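Local coordinates for ribonucleoside-diphosphate reductase subunit beta (Streptococcus sanguinis, PDB 4N83), which probably provides the metal-containing subunit of a class Ib ribonucleotide reductase, which makes deoxyribonucleotides from ribonucleotides, and here holds two manganese(II) ions, at residues 82-86 against 201-205; 147-151 against 217-221; 159-163 against 228-232. All blocks are in the same frame, centred on the assembly; numbering follows the deposited sequence.

Interaction 1. Residues 82-86 against 201-205; sequences RTAHE and KFQLA
Arg82 and Lys201 meet through their aliphatic chains, with CD of Arg82 3.6 Å from CD of Lys201. The arginine then turns at chi3 (68°), and its guanidinium goes on to the next turn of helix 178-206. There CB of Leu204 lies over one face of the group, 4.2 Å above its centre. CB of Ala205 approaches NH1 obliquely at 3.9 Å. The end of Arg82 is claimed by Glu208, which forms a salt bridge with NH2.

Lys201 bends early, at chi2 (-77°), and then runs straight. Its methylenes slide past the carboxylate of Glu86 in the opposite direction. OE2 of Glu86 lies 3.5 Å from CG of Lys201, and OE1 is a similar distance from CD and CE. The ion pair is long, with OE1 of Glu86 3.7 Å from NZ of Lys201. The stronger partner of the ammonium is Asp15. These acids would be expected to ease the nearness of the two basic side chains.

Glu86 is also tied to its own turn. Its OE1 accepts from N of Arg82 at 3.0 Å, met from above the carboxylate plane. Its backbone N gives a bond to OG1 of Thr83, the N-cap of helix 84-111. Asp18 bonds the same OG1. One carboxylate thus links the helix start to Lys201. The contact joins this capped N-terminus to the last turns of helix 178-206, two helices that carry manganese ligands in the ferritin-like helical bundle of the ribonucleotide reductase small subunit.

Interaction 2. Residues 147-151 against 217-221; sequences LEKKI and LKEWM
The indole of Trp220 has Glu148 over one face. CG of Glu148 makes a CH-pi contact with the six-membered ring, 4.0 Å from its centroid and 20° off the normal. The two side chains cross at about a right angle. The glutamate chain, extended beyond CG, brings OE1 over the benzo ring near CZ2. This OE1 lies 3.8 Å above the indole plane, displaced toward the rim. The carboxylate is tilted against the indole, with 35° between the two planes, so the two groups do not stack flat. CB of Glu148 completes the touch at CZ3 of Trp220, at 3.6 Å. OE2 of Glu148 has a weak hydrogen bond with OG1 of Thr145, just before the helix. Ile140 of helix 128-143 also touches Trp220.

This is helix-to-helix packing in the ferritin-like fold of the small subunit. The first turn of helix 148-160 lies against helix 211-240. The first of these helices also supplies Glu157, a ligand of both manganese ions. Ile151 is well short of that site, its side chain about 13 Å from a bound manganese.

Leu217 fills the apolar half of the contact. With CG anti to the backbone N (chi1 -170°), it reaches across and divides its methyls. CD2 meets CD2 of Leu147, the two side chains crossing at about a right angle. CD1 lies 3.9 Å from CG of Glu148, and also reaches CD1 of Ile151. Ile151 and Leu217 slide past each other in opposite directions. The other branch of Ile151, CG2, rests 4.0 Å from CG of Met221. Phe202 of helix 178-206 touches both Leu147 and Ile151, and Leu264 packs on Met221.

Interaction 3. Residues 159-163 against 228-232; sequences FLFYS and LYENE
Leu160 meets Leu228 with one of its branches. CD2 of Leu160 rests against the side of Leu228, 4.1 Å from both CD1 and CD2 and about as close to CB. The two side chains cross at a slant. The first torsion of Leu160 (chi1 62°) sets CG between the backbone N and the carbonyl carbon, and from there its CD2 methyl reaches Leu228. CB of Leu160 faces OE1 of Glu232 at 3.6 Å.

Phe159 is the second bump. Its ring comes edge on to helix 211-240 and fits against the backbone where Leu228 meets Tyr229. CZ of Phe159 lies 4.3 Å from CA of Tyr229. CE2 reaches toward CB of Leu228 at 4.5 Å, a looser touch. The same CZ lies at the edge of the Tyr229 ring, so the two aromatics do not stack. The hydroxyl of Tyr229 is taken by Arg254.

Glu232 fills the hollow beside Leu160 and Ser163. Its chain bends at chi2 (70°) and sets the carboxylate against these two residues, where one helix gives way to the next. OG of Ser163 lies 2.7 Å from OE2 of Glu232 and 2.9 Å from O of Leu160. The hydroxyl is placed to give a hydrogen bond to either, but its one proton cannot fully serve both. Lys133 adds a long, weak ion pair to OE2.

The contact is helix-helix packing in the ferritin-like bundle of the small subunit. The chain here passes from helix 148-160 to helix 162-173, a short way beyond the manganese ligand Glu157. Helix 211-240 packs along this junction. Helix 246-263 closes in through Leu253, which touches Phe159 and Glu232, and through Ala257. Helix 49-78 meets Phe161, in part through Asp66, another manganese ligand.

Overall arrangement
Interactions 2 and 3 both use helices 148-160 and 211-240, with centres 16 Å apart; interaction 3 also takes in helix 162-173. Both are buried. Interaction 2 is mostly apolar, with one glutamate laid on an indole. Interaction 3 lies nearer the centre of the chain and adds a buried serine and carboxylate to its leucines and phenylalanine. Interaction 1 is partly buried and lies farthest out. Its basic side chains touch mainly by their aliphatic parts, with one long ion pair, and their stronger acid partners lie outside the two segments. It touches interaction 2, because Phe202 and Ala205 on helix 178-206 pack on Leu147. Interactions 1 and 3 stay about 13 Å apart at nearest atoms.

Interaction 1. Residues 82-86 against 201-205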
ATOM      1  N   ARG A  82      11.653   3.402 -11.704  1.00 82.13           N
ATOM      2  CA  ARG A  82      11.925   3.525 -13.136  1.00 81.11           C
ATOM      3  C   ARG A  82      10.656   3.936 -13.878  1.00 79.40           C
ATOM      4  O   ARG A  82      10.633   4.961 -14.561  1.00 79.99           O
ATOM      5  CB  ARG A  82      12.459   2.204 -13.700  1.00 80.22           C
ATOM      6  CG  ARG A  82      13.681   1.662 -12.972  1.00 81.11           C
ATOM      7  CD  ARG A  82      14.186   0.379 -13.610  1.00 80.92           C
ATOM      8  NE  ARG A  82      14.749   0.605 -14.942  1.00 82.13           N
ATOM      9  CZ  ARG A  82      16.007   0.970 -15.199  1.00 83.56           C
ATOM     10  NH1 ARG A  82      16.885   1.165 -14.218  1.00 84.56           N
ATOM     11  NH2 ARG A  82      16.393   1.142 -16.459  1.00 83.95           N
ATOM     12  N   THR A  83       9.607   3.131 -13.731  1.00 77.12           N
ATOM     13  CA  THR A  83       8.324   3.376 -14.388  1.00 75.82           C
ATOM     14  C   THR A  83       7.280   3.795 -13.356  1.00 74.98           C
ATOM     15  O   THR A  83       7.392   3.449 -12.184  1.00 75.25           O
ATOM     16  CB  THR A  83       7.817   2.113 -15.115  1.00 74.60           C
ATOM     17  OG1 THR A  83       7.330   1.162 -14.158  1.00 73.35           O
ATOM     18  CG2 THR A  83       8.931   1.474 -15.938  1.00 74.54           C
ATOM     19  N   ALA A  84       6.257   4.521 -13.801  1.00 74.12           N
ATOM     20  CA  ALA A  84       5.167   4.947 -12.916  1.00 73.45           C
ATOM     21  C   ALA A  84       4.451   3.751 -12.289  1.00 71.71           C
ATOM     22  O   ALA A  84       4.012   3.809 -11.139  1.00 71.64           O
ATOM     23  CB  ALA A  84       4.172   5.810 -13.678  1.00 73.73           C
ATOM     24  N   HIS A  85       4.360   2.666 -13.055  1.00 70.43           N
ATOM     25  CA  HIS A  85       3.653   1.455 -12.636  1.00 68.79           C
ATOM     26  C   HIS A  85       4.402   0.743 -11.515  1.00 68.95           C
ATOM     27  O   HIS A  85       3.787   0.134 -10.642  1.00 68.61           O
ATOM     28  CB  HIS A  85       3.470   0.506 -13.826  1.00 67.31           C
ATOM     29  CG  HIS A  85       3.109   1.202 -15.101  1.00 67.04           C
ATOM     30  ND1 HIS A  85       4.036   1.485 -16.080  1.00 67.24           N
ATOM     31  CD2 HIS A  85       1.928   1.693 -15.548  1.00 66.92           C
ATOM     32  CE1 HIS A  85       3.441   2.110 -17.080  1.00 67.59           C
ATOM     33  NE2 HIS A  85       2.162   2.248 -16.781  1.00 67.40           N
ATOM     34  N   GLU A  86       5.729   0.828 -11.550  1.00 69.88           N
ATOM     35  CA  GLU A  86       6.582   0.266 -10.502  1.00 69.83           C
ATOM     36  C   GLU A  86       6.272   0.868  -9.131  1.00 70.08           C
ATOM     37  O   GLU A  86       6.275   0.158  -8.127  1.00 69.45           O
ATOM     38  CB  GLU A  86       8.058   0.485 -10.853  1.00 70.77           C
ATOM     39  CG  GLU A  86       9.044  -0.103  -9.856  1.00 71.30           C
ATOM     40  CD  GLU A  86      10.488  -0.010 -10.321  1.00 72.23           C
ATOM     41  OE1 GLU A  86      10.736   0.532 -11.419  1.00 72.97           O
ATOM     42  OE2 GLU A  86      11.379  -0.482  -9.584  1.00 72.65           O
ATOM     43  N   LYS A 201      14.446  -5.742 -11.254  1.00 85.34           N
ATOM     44  CA  LYS A 201      14.741  -4.316 -11.431  1.00 87.61           C
ATOM     45  C   LYS A 201      16.183  -3.981 -11.045  1.00 89.88           C
ATOM     46  O   LYS A 201      16.746  -2.996 -11.523  1.00 91.27           O
ATOM     47  CB  LYS A 201      13.765  -3.457 -10.616  1.00 88.08           C
ATOM     48  CG  LYS A 201      12.355  -3.406 -11.185  1.00 87.16           C
ATOM     49  CD  LYS A 201      12.274  -2.481 -12.392  1.00 87.53           C
ATOM     50  CE  LYS A 201      10.910  -2.536 -13.064  1.00 86.43           C
ATOM     51  NZ  LYS A 201      10.874  -1.739 -14.323  1.00 86.42           N
ATOM     52  N   PHE A 202      16.763  -4.802 -10.173  1.00 91.13           N
ATOM     53  CA  PHE A 202      18.181  -4.714  -9.827  1.00 93.26           C
ATOM     54  C   PHE A 202      19.065  -5.038 -11.036  1.00 92.43           C
ATOM     55  O   PHE A 202      20.022  -4.319 -11.319  1.00 92.59           O
ATOM     56  CB  PHE A 202      18.487  -5.661  -8.656  1.00 94.46           C
ATOM     57  CG  PHE A 202      19.949  -5.794  -8.341  1.00 96.94           C
ATOM     58  CD1 PHE A 202      20.587  -4.864  -7.532  1.00 98.86           C
ATOM     59  CD2 PHE A 202      20.683  -6.862  -8.841  1.00 97.13           C
ATOM     60  CE1 PHE A 202      21.933  -4.990  -7.239  1.00100.84           C
ATOM     61  CE2 PHE A 202      22.030  -6.994  -8.550  1.00 99.30           C
ATOM     62  CZ  PHE A 202      22.656  -6.056  -7.747  1.00101.23           C
ATOM     63  N   GLN A 203      18.731  -6.114 -11.747  1.00 91.54           N
ATOM     64  CA  GLN A 203      19.502  -6.559 -12.916  1.00 91.72           C
ATOM     65  C   GLN A 203      19.442  -5.585 -14.096  1.00 91.91           C
ATOM     66  O   GLN A 203      20.336  -5.585 -14.941  1.00 92.37           O
ATOM     67  CB  GLN A 203      19.036  -7.945 -13.372  1.00 90.37           C
ATOM     68  CG  GLN A 203      19.374  -9.063 -12.398  1.00 90.41           C
ATOM     69  CD  GLN A 203      18.657 -10.360 -12.725  1.00 89.20           C
ATOM     70  OE1 GLN A 203      18.560 -10.750 -13.889  1.00 88.46           O
ATOM     71  NE2 GLN A 203      18.155 -11.039 -11.699  1.00 88.76           N
ATOM     72  N   LEU A 204      18.388  -4.775 -14.163  1.00 92.24           N
ATOM     73  CA  LEU A 204      18.288  -3.728 -15.183  1.00 93.34           C
ATOM     74  C   LEU A 204      19.312  -2.631 -14.926  1.00 96.00           C
ATOM     75  O   LEU A 204      20.046  -2.239 -15.831  1.00 97.30           O
ATOM     76  CB  LEU A 204      16.873  -3.131 -15.234  1.00 92.57           C
ATOM     77  CG  LEU A 204      15.940  -3.677 -16.321  1.00 91.28           C
ATOM     78  CD1 LEU A 204      15.871  -5.197 -16.310  1.00 90.40           C
ATOM     79  CD2 LEU A 204      14.550  -3.078 -16.165  1.00 90.83           C
ATOM     80  N   ALA A 205      19.363  -2.151 -13.686  1.00 98.04           N
ATOM     81  CA  ALA A 205      20.304  -1.101 -13.292  1.00100.49           C
ATOM     82  C   ALA A 205      21.720  -1.635 -13.040  1.00102.88           C
ATOM     83  O   ALA A 205      22.664  -0.853 -12.934  1.00105.17           O
ATOM     84  CB  ALA A 205      19.788  -0.365 -12.064  1.00100.31           C
TER

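Interaction 2. Residues 147-151 against 217-221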
ATOM      1  N   LEU A 147      20.418   0.521  -5.511  1.00107.49           N
ATOM      2  CA  LEU A 147      20.974  -0.760  -5.979  1.00106.76           C
ATOM      3  C   LEU A 147      21.372  -1.569  -4.750  1.00107.48           C
ATOM      4  O   LEU A 147      21.119  -2.771  -4.671  1.00106.32           O
ATOM      5  CB  LEU A 147      22.202  -0.577  -6.893  1.00107.83           C
ATOM      6  CG  LEU A 147      22.318  -1.498  -8.113  1.00107.14           C
ATOM      7  CD1 LEU A 147      21.047  -1.516  -8.952  1.00105.66           C
ATOM      8  CD2 LEU A 147      23.504  -1.081  -8.969  1.00108.60           C
ATOM      9  N   GLU A 148      22.002  -0.883  -3.798  1.00110.02           N
ATOM     10  CA  GLU A 148      22.357  -1.457  -2.502  1.00111.10           C
ATOM     11  C   GLU A 148      21.113  -1.717  -1.649  1.00109.48           C
ATOM     12  O   GLU A 148      21.066  -2.683  -0.886  1.00107.98           O
ATOM     13  CB  GLU A 148      23.311  -0.515  -1.755  1.00113.74           C
ATOM     14  CG  GLU A 148      24.654  -0.308  -2.447  1.00115.15           C
ATOM     15  CD  GLU A 148      25.452   0.844  -1.864  1.00117.03           C
ATOM     16  OE1 GLU A 148      25.231   1.201  -0.687  1.00117.14           O
ATOM     17  OE2 GLU A 148      26.307   1.395  -2.588  1.00117.69           O
ATOM     18  N   LYS A 149      20.113  -0.847  -1.784  1.00109.06           N
ATOM     19  CA  LYS A 149      18.842  -0.999  -1.072  1.00108.06           C
ATOM     20  C   LYS A 149      18.019  -2.171  -1.612  1.00106.15           C
ATOM     21  O   LYS A 149      17.280  -2.810  -0.865  1.00105.85           O
ATOM     22  CB  LYS A 149      18.031   0.296  -1.147  1.00108.14           C
ATOM     23  CG  LYS A 149      18.681   1.453  -0.405  1.00110.36           C
ATOM     24  CD  LYS A 149      17.914   2.756  -0.573  1.00110.38           C
ATOM     25  CE  LYS A 149      18.181   3.391  -1.928  1.00110.39           C
ATOM     26  NZ  LYS A 149      17.655   4.782  -2.008  1.00110.94           N
ATOM     27  N   LYS A 150      18.151  -2.444  -2.910  1.00105.47           N
ATOM     28  CA  LYS A 150      17.486  -3.591  -3.531  1.00104.08           C
ATOM     29  C   LYS A 150      18.117  -4.917  -3.103  1.00104.22           C
ATOM     30  O   LYS A 150      17.416  -5.914  -2.941  1.00102.87           O
ATOM     31  CB  LYS A 150      17.512  -3.467  -5.058  1.00103.48           C
ATOM     32  CG  LYS A 150      16.634  -2.348  -5.594  1.00103.07           C
ATOM     33  CD  LYS A 150      16.636  -2.308  -7.114  1.00102.22           C
ATOM     34  CE  LYS A 150      15.551  -1.388  -7.657  1.00101.10           C
ATOM     35  NZ  LYS A 150      15.781   0.043  -7.314  1.00102.04           N
ATOM     36  N   ILE A 151      19.436  -4.923  -2.924  1.00106.31           N
ATOM     37  CA  ILE A 151      20.159  -6.116  -2.470  1.00107.20           C
ATOM     38  C   ILE A 151      19.799  -6.468  -1.024  1.00107.65           C
ATOM     39  O   ILE A 151      19.665  -7.645  -0.680  1.00106.77           O
ATOM     40  CB  ILE A 151      21.692  -5.926  -2.572  1.00108.86           C
ATOM     41  CG1 ILE A 151      22.126  -5.770  -4.031  1.00108.24           C
ATOM     42  CG2 ILE A 151      22.424  -7.108  -1.951  1.00109.87           C
ATOM     43  CD1 ILE A 151      23.467  -5.084  -4.200  1.00109.49           C
ATOM     44  N   LEU A 217      30.322  -3.321  -6.579  1.00120.84           N
ATOM     45  CA  LEU A 217      29.027  -3.643  -5.978  1.00119.89           C
ATOM     46  C   LEU A 217      28.966  -5.108  -5.549  1.00119.10           C
ATOM     47  O   LEU A 217      28.466  -5.419  -4.467  1.00118.53           O
ATOM     48  CB  LEU A 217      27.887  -3.337  -6.954  1.00118.48           C
ATOM     49  CG  LEU A 217      26.467  -3.399  -6.383  1.00117.06           C
ATOM     50  CD1 LEU A 217      26.208  -2.231  -5.443  1.00117.98           C
ATOM     51  CD2 LEU A 217      25.451  -3.420  -7.515  1.00115.42           C
ATOM     52  N   LYS A 218      29.469  -5.998  -6.406  1.00118.69           N
ATOM     53  CA  LYS A 218      29.568  -7.423  -6.078  1.00117.94           C
ATOM     54  C   LYS A 218      30.460  -7.651  -4.857  1.00120.26           C
ATOM     55  O   LYS A 218      30.199  -8.547  -4.057  1.00119.61           O
ATOM     56  CB  LYS A 218      30.097  -8.223  -7.275  1.00117.27           C
ATOM     57  CG  LYS A 218      29.089  -8.385  -8.403  1.00114.95           C
ATOM     58  CD  LYS A 218      29.723  -8.959  -9.663  1.00114.30           C
ATOM     59  CE  LYS A 218      30.125 -10.415  -9.488  1.00113.71           C
ATOM     60  NZ  LYS A 218      30.619 -11.009 -10.761  1.00112.96           N
ATOM     61  N   GLU A 219      31.503  -6.834  -4.719  1.00122.86           N
ATOM     62  CA  GLU A 219      32.365  -6.874  -3.537  1.00124.89           C
ATOM     63  C   GLU A 219      31.594  -6.426  -2.293  1.00125.82           C
ATOM     64  O   GLU A 219      31.693  -7.053  -1.238  1.00127.01           O
ATOM     65  CB  GLU A 219      33.604  -5.994  -3.738  1.00126.63           C
ATOM     66  CG  GLU A 219      34.694  -6.200  -2.695  1.00128.05           C
ATOM     67  CD  GLU A 219      35.903  -5.308  -2.913  1.00129.55           C
ATOM     68  OE1 GLU A 219      35.885  -4.475  -3.843  1.00128.70           O
ATOM     69  OE2 GLU A 219      36.879  -5.441  -2.146  1.00131.06           O
ATOM     70  N   TRP A 220      30.825  -5.346  -2.426  1.00125.94           N
ATOM     71  CA  TRP A 220      29.978  -4.850  -1.337  1.00126.19           C
ATOM     72  C   TRP A 220      28.813  -5.805  -1.047  1.00124.42           C
ATOM     73  O   TRP A 220      28.295  -5.842   0.071  1.00123.40           O
ATOM     74  CB  TRP A 220      29.442  -3.452  -1.673  1.00126.16           C
ATOM     75  CG  TRP A 220      28.782  -2.754  -0.516  1.00126.34           C
ATOM     76  CD1 TRP A 220      29.386  -1.962   0.419  1.00128.14           C
ATOM     77  CD2 TRP A 220      27.391  -2.784  -0.176  1.00124.63           C
ATOM     78  NE1 TRP A 220      28.458  -1.501   1.322  1.00127.47           N
ATOM     79  CE2 TRP A 220      27.226  -1.990   0.980  1.00125.48           C
ATOM     80  CE3 TRP A 220      26.268  -3.407  -0.734  1.00122.21           C
ATOM     81  CZ2 TRP A 220      25.982  -1.802   1.586  1.00124.67           C
ATOM     82  CZ3 TRP A 220      25.031  -3.220  -0.131  1.00120.94           C
ATOM     83  CH2 TRP A 220      24.899  -2.423   1.019  1.00122.20           C
ATOM     84  N   MET A 221      28.414  -6.573  -2.058  1.00124.25           N
ATOM     85  CA  MET A 221      27.311  -7.524  -1.938  1.00124.03           C
ATOM     86  C   MET A 221      27.675  -8.717  -1.052  1.00124.45           C
ATOM     87  O   MET A 221      26.984  -8.997  -0.070  1.00123.13           O
ATOM     88  CB  MET A 221      26.895  -8.008  -3.332  1.00123.63           C
ATOM     89  CG  MET A 221      25.704  -8.949  -3.356  1.00122.20           C
ATOM     90  SD  MET A 221      24.986  -9.093  -5.004  1.00119.99           S
ATOM     91  CE  MET A 221      23.915 -10.507  -4.764  1.00118.76           C
TER

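Interaction 3. Residues 159-163 against 228-232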
ATOM      1  N   PHE A 159      16.210 -14.664   2.162  1.00113.81           N
ATOM      2  CA  PHE A 159      17.303 -15.461   2.730  1.00115.65           C
ATOM      3  C   PHE A 159      17.238 -15.563   4.261  1.00117.80           C
ATOM      4  O   PHE A 159      17.021 -16.651   4.798  1.00116.82           O
ATOM      5  CB  PHE A 159      18.654 -14.900   2.240  1.00116.08           C
ATOM      6  CG  PHE A 159      19.789 -15.046   3.221  1.00117.10           C
ATOM      7  CD1 PHE A 159      20.240 -16.301   3.612  1.00117.67           C
ATOM      8  CD2 PHE A 159      20.422 -13.921   3.737  1.00117.96           C
ATOM      9  CE1 PHE A 159      21.286 -16.429   4.510  1.00118.81           C
ATOM     10  CE2 PHE A 159      21.470 -14.045   4.633  1.00119.30           C
ATOM     11  CZ  PHE A 159      21.902 -15.300   5.021  1.00119.78           C
ATOM     12  N   LEU A 160      17.417 -14.441   4.954  1.00120.24           N
ATOM     13  CA  LEU A 160      17.525 -14.448   6.422  1.00122.42           C
ATOM     14  C   LEU A 160      16.177 -14.391   7.155  1.00121.14           C
ATOM     15  O   LEU A 160      16.136 -14.465   8.386  1.00123.17           O
ATOM     16  CB  LEU A 160      18.469 -13.336   6.906  1.00125.37           C
ATOM     17  CG  LEU A 160      18.120 -11.869   6.618  1.00125.96           C
ATOM     18  CD1 LEU A 160      17.237 -11.274   7.708  1.00126.27           C
ATOM     19  CD2 LEU A 160      19.391 -11.046   6.452  1.00127.97           C
ATOM     20  N   PHE A 161      15.085 -14.258   6.404  1.00118.19           N
ATOM     21  CA  PHE A 161      13.736 -14.459   6.951  1.00116.03           C
ATOM     22  C   PHE A 161      13.488 -15.946   7.233  1.00114.69           C
ATOM     23  O   PHE A 161      12.710 -16.294   8.122  1.00112.84           O
ATOM     24  CB  PHE A 161      12.662 -13.939   5.979  1.00114.27           C
ATOM     25  CG  PHE A 161      11.978 -12.671   6.429  1.00113.34           C
ATOM     26  CD1 PHE A 161      10.599 -12.634   6.596  1.00111.97           C
ATOM     27  CD2 PHE A 161      12.706 -11.513   6.672  1.00113.61           C
ATOM     28  CE1 PHE A 161       9.963 -11.473   6.999  1.00111.62           C
ATOM     29  CE2 PHE A 161      12.074 -10.350   7.075  1.00113.14           C
ATOM     30  CZ  PHE A 161      10.701 -10.329   7.241  1.00112.39           C
ATOM     31  N   TYR A 162      14.159 -16.812   6.475  1.00114.45           N
ATOM     32  CA  TYR A 162      13.908 -18.254   6.521  1.00114.17           C
ATOM     33  C   TYR A 162      14.499 -18.962   7.742  1.00116.25           C
ATOM     34  O   TYR A 162      14.189 -20.129   7.987  1.00115.17           O
ATOM     35  CB  TYR A 162      14.390 -18.916   5.227  1.00113.38           C
ATOM     36  CG  TYR A 162      13.496 -18.608   4.047  1.00111.58           C
ATOM     37  CD1 TYR A 162      13.588 -17.390   3.378  1.00110.73           C
ATOM     38  CD2 TYR A 162      12.546 -19.526   3.610  1.00110.50           C
ATOM     39  CE1 TYR A 162      12.764 -17.101   2.304  1.00108.86           C
ATOM     40  CE2 TYR A 162      11.720 -19.244   2.534  1.00109.07           C
ATOM     41  CZ  TYR A 162      11.835 -18.031   1.885  1.00107.93           C
ATOM     42  OH  TYR A 162      11.019 -17.744   0.817  1.00106.27           O
ATOM     43  N   SER A 163      15.346 -18.266   8.501  1.00119.42           N
ATOM     44  CA  SER A 163      15.765 -18.743   9.819  1.00122.00           C
ATOM     45  C   SER A 163      14.541 -18.902  10.722  1.00123.32           C
ATOM     46  O   SER A 163      14.473 -19.824  11.536  1.00124.69           O
ATOM     47  CB  SER A 163      16.755 -17.769  10.463  1.00123.03           C
ATOM     48  OG  SER A 163      16.208 -16.464  10.548  1.00122.17           O
ATOM     49  N   LEU A 228      25.905 -10.694   7.419  1.00135.88           N
ATOM     50  CA  LEU A 228      24.537 -11.056   7.802  1.00134.08           C
ATOM     51  C   LEU A 228      24.416 -12.546   8.113  1.00133.88           C
ATOM     52  O   LEU A 228      23.631 -12.937   8.974  1.00133.44           O
ATOM     53  CB  LEU A 228      23.546 -10.679   6.695  1.00131.77           C
ATOM     54  CG  LEU A 228      23.308  -9.181   6.491  1.00132.04           C
ATOM     55  CD1 LEU A 228      22.613  -8.927   5.162  1.00130.52           C
ATOM     56  CD2 LEU A 228      22.501  -8.595   7.640  1.00132.16           C
ATOM     57  N   TYR A 229      25.190 -13.365   7.404  1.00134.77           N
ATOM     58  CA  TYR A 229      25.226 -14.810   7.640  1.00135.51           C
ATOM     59  C   TYR A 229      25.875 -15.148   8.984  1.00136.50           C
ATOM     60  O   TYR A 229      25.387 -16.015   9.711  1.00136.30           O
ATOM     61  CB  TYR A 229      25.970 -15.515   6.500  1.00136.82           C
ATOM     62  CG  TYR A 229      26.182 -17.000   6.715  1.00138.92           C
ATOM     63  CD1 TYR A 229      25.103 -17.879   6.766  1.00138.10           C
ATOM     64  CD2 TYR A 229      27.464 -17.527   6.858  1.00141.84           C
ATOM     65  CE1 TYR A 229      25.294 -19.237   6.961  1.00138.93           C
ATOM     66  CE2 TYR A 229      27.665 -18.883   7.053  1.00142.58           C
ATOM     67  CZ  TYR A 229      26.578 -19.733   7.103  1.00141.03           C
ATOM     68  OH  TYR A 229      26.778 -21.079   7.297  1.00141.68           O
ATOM     69  N   GLU A 230      26.970 -14.460   9.305  1.00137.12           N
ATOM     70  CA  GLU A 230      27.694 -14.693  10.557  1.00138.01           C
ATOM     71  C   GLU A 230      26.854 -14.286  11.770  1.00137.76           C
ATOM     72  O   GLU A 230      26.819 -15.000  12.772  1.00137.61           O
ATOM     73  CB  GLU A 230      29.029 -13.940  10.554  1.00139.92           C
ATOM     74  CG  GLU A 230      30.019 -14.426  11.603  1.00141.97           C
ATOM     75  CD  GLU A 230      31.418 -13.870  11.400  1.00143.64           C
ATOM     76  OE1 GLU A 230      31.550 -12.751  10.859  1.00143.24           O
ATOM     77  OE2 GLU A 230      32.389 -14.553  11.785  1.00145.28           O
ATOM     78  N   ASN A 231      26.178 -13.143  11.669  1.00137.51           N
ATOM     79  CA  ASN A 231      25.247 -12.695  12.712  1.00137.73           C
ATOM     80  C   ASN A 231      24.015 -13.594  12.837  1.00137.11           C
ATOM     81  O   ASN A 231      23.466 -13.744  13.930  1.00137.48           O
ATOM     82  CB  ASN A 231      24.809 -11.243  12.473  1.00136.41           C
ATOM     83  CG  ASN A 231      25.736 -10.237  13.131  1.00137.83           C
ATOM     84  OD1 ASN A 231      25.848 -10.193  14.356  1.00137.95           O
ATOM     85  ND2 ASN A 231      26.400  -9.417  12.321  1.00138.08           N
ATOM     86  N   GLU A 232      23.587 -14.186  11.722  1.00136.81           N
ATOM     87  CA  GLU A 232      22.437 -15.095  11.722  1.00135.93           C
ATOM     88  C   GLU A 232      22.785 -16.415  12.408  1.00135.20           C
ATOM     89  O   GLU A 232      21.935 -17.021  13.060  1.00134.02           O
ATOM     90  CB  GLU A 232      21.941 -15.360  10.296  1.00135.28           C
ATOM     91  CG  GLU A 232      20.484 -15.796  10.211  1.00134.40           C
ATOM     92  CD  GLU A 232      19.504 -14.681  10.547  1.00134.58           C
ATOM     93  OE1 GLU A 232      19.817 -13.498  10.287  1.00135.47           O
ATOM     94  OE2 GLU A 232      18.412 -14.989  11.070  1.00134.71           O
TER